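Local coordinates for protein nicotinate-nucleotide pyrophosphorylase (Francisella tularensis subsp. tularensis, PDB 3TQV) that probably catalyses the conversion of quinolinate and phosphoribosyl pyrophosphate to nicotinate mononucleotide, carbon dioxide and diphosphate in NAD biosynthesis, at residues Asp170-Lys175 with Thr190-Leu195. Numbering follows the deposited sequence.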
loop_
_atom_site.group_PDB
_atom_site.type_symbol
_atom_site.label_atom_id
_atom_site.label_comp_id
_atom_site.label_asym_id
_atom_site.label_seq_id
_atom_site.Cartn_x
_atom_site.Cartn_y
_atom_site.Cartn_z
ATOM N N ASP B 170 17.261 8.971 12.914
ATOM C CA ASP B 170 17.629 10.347 12.569
ATOM C C ASP B 170 17.071 11.421 13.515
ATOM O O ASP B 170 17.494 12.581 13.472
ATOM C CB ASP B 170 17.271 10.670 11.100
ATOM C CG ASP B 170 15.822 10.300 10.729
ATOM O OD1 ASP B 170 15.170 9.526 11.460
ATOM O OD2 ASP B 170 15.348 10.775 9.678
ATOM N N ALA B 171 16.128 11.044 14.368
ATOM C CA ALA B 171 15.483 12.034 15.209
ATOM C C ALA B 171 14.862 11.426 16.456
ATOM O O ALA B 171 14.586 10.226 16.499
ATOM C CB ALA B 171 14.456 12.773 14.421
ATOM N N TYR B 172 14.656 12.265 17.469
ATOM C CA TYR B 172 14.139 11.814 18.760
ATOM C C TYR B 172 12.661 12.051 18.806
ATOM O O TYR B 172 12.228 13.115 18.412
ATOM C CB TYR B 172 14.751 12.630 19.901
ATOM C CG TYR B 172 16.042 12.107 20.451
ATOM C CD1 TYR B 172 16.175 10.770 20.828
ATOM C CD2 TYR B 172 17.132 12.952 20.617
ATOM C CE1 TYR B 172 17.374 10.290 21.357
ATOM C CE2 TYR B 172 18.335 12.488 21.139
ATOM C CZ TYR B 172 18.453 11.156 21.505
ATOM O OH TYR B 172 19.649 10.704 22.018
ATOM N N LEU B 173 11.886 11.085 19.297
ATOM C CA LEU B 173 10.445 11.299 19.487
ATOM C C LEU B 173 10.000 10.760 20.816
ATOM O O LEU B 173 9.766 9.568 20.956
ATOM C CB LEU B 173 9.601 10.679 18.369
ATOM C CG LEU B 173 8.085 10.950 18.474
ATOM C CD1 LEU B 173 7.779 12.395 18.905
ATOM C CD2 LEU B 173 7.337 10.613 17.178
ATOM N N ILE B 174 9.891 11.649 21.796
ATOM C CA ILE B 174 9.616 11.250 23.172
ATOM C C ILE B 174 8.129 11.234 23.453
ATOM O O ILE B 174 7.482 12.282 23.371
ATOM C CB ILE B 174 10.276 12.193 24.168
ATOM C CG1 ILE B 174 11.789 12.250 23.909
ATOM C CG2 ILE B 174 9.955 11.756 25.602
ATOM C CD1 ILE B 174 12.480 13.448 24.532
ATOM N N LYS B 175 7.613 10.045 23.798
ATOM C CA LYS B 175 6.176 9.787 23.983
ATOM C C LYS B 175 5.796 9.506 25.443
ATOM O O LYS B 175 6.667 9.448 26.317
ATOM C CB LYS B 175 5.733 8.608 23.104
ATOM C CG LYS B 175 5.754 8.910 21.615
ATOM C CD LYS B 175 5.373 7.697 20.786
ATOM C CE LYS B 175 5.191 8.070 19.317
ATOM N NZ LYS B 175 5.800 7.078 18.368
ATOM N N THR B 190 16.716 15.934 28.585
ATOM C CA THR B 190 18.076 16.033 29.077
ATOM C C THR B 190 18.943 14.804 28.748
ATOM O O THR B 190 20.036 14.934 28.170
ATOM C CB THR B 190 18.079 16.297 30.579
ATOM O OG1 THR B 190 17.473 17.575 30.825
ATOM C CG2 THR B 190 19.501 16.275 31.127
ATOM N N LYS B 191 18.472 13.612 29.108
ATOM C CA LYS B 191 19.179 12.401 28.705
ATOM C C LYS B 191 19.374 12.407 27.186
ATOM O O LYS B 191 20.454 12.099 26.687
ATOM C CB LYS B 191 18.411 11.154 29.127
ATOM C CG LYS B 191 18.924 9.869 28.485
ATOM C CD LYS B 191 19.773 9.034 29.443
ATOM C CE LYS B 191 18.906 8.190 30.371
ATOM N NZ LYS B 191 19.704 7.348 31.311
ATOM N N ALA B 192 18.329 12.779 26.450
ATOM C CA ALA B 192 18.379 12.712 24.992
ATOM C C ALA B 192 19.430 13.642 24.351
ATOM O O ALA B 192 20.014 13.291 23.332
ATOM C CB ALA B 192 16.995 12.932 24.383
ATOM N N LYS B 193 19.666 14.813 24.941
ATOM C CA LYS B 193 20.700 15.722 24.450
ATOM C C LYS B 193 22.075 15.172 24.817
ATOM O O LYS B 193 23.035 15.286 24.041
ATOM C CB LYS B 193 20.541 17.120 25.061
ATOM C CG LYS B 193 19.529 18.051 24.404
ATOM C CD LYS B 193 20.034 19.498 24.501
ATOM C CE LYS B 193 19.035 20.527 23.944
ATOM N NZ LYS B 193 19.396 21.949 24.310
ATOM N N LYS B 194 22.159 14.586 26.012
ATOM C CA LYS B 194 23.403 14.020 26.518
ATOM C C LYS B 194 23.982 12.941 25.583
ATOM O O LYS B 194 25.200 12.882 25.341
ATOM C CB LYS B 194 23.182 13.455 27.923
ATOM C CG LYS B 194 24.343 12.626 28.465
ATOM C CD LYS B 194 25.411 13.483 29.137
ATOM C CE LYS B 194 25.654 12.999 30.558
ATOM N NZ LYS B 194 24.353 12.824 31.275
ATOM N N LEU B 195 23.104 12.092 25.059
ATOM C CA LEU B 195 23.513 11.033 24.141
ATOM C C LEU B 195 24.061 11.597 22.828
ATOM O O LEU B 195 25.244 11.433 22.513
ATOM C CB LEU B 195 22.346 10.074 23.897
ATOM C CG LEU B 195 21.932 9.329 25.175
ATOM C CD1 LEU B 195 20.621 8.571 25.030
ATOM C CD2 LEU B 195 23.059 8.399 25.628
#
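Ala-192 sets its methyl group over one face of the Tyr-172 ring, a CH-pi contact: CB lies 3.6 Å from the ring centroid and 16° off the ring normal. The methyl is displaced toward the rim, and its nearest ring atom is Tyr-172 CE2, at 3.5 Å from Ala-192 CB. With CG beside the backbone N and anti to the carbonyl carbon (chi1 -88°), the ring reaches from the strand to the helix. Both residues are buried, and this pair supplies most of the 171 Å² enclosed between the segments. Ile-36 and Leu-40 of the second subunit pack against Tyr-172 and Ala-192, respectively. Further along the helix the fit is looser: Leu-195, solvent-exposed, contributes little area and meets only the phenol oxygen, its CB 3.3 Å from Tyr-172 OH and CD1 also near, the side chains crossing near a right angle. Lys-191, Lys-193 and Lys-194, all exposed, form the solvent side, though Lys-191 also touches Leu-40 of the second subunit. Strand 171-174 is one of the two outermost strands of the parallel sheet within this chain, in the TIM-barrel-related C-terminal domain. Helix 185-195 packs against it within the beta-alpha-beta crossover leading to its hydrogen-bonded neighbour, strand 200-205.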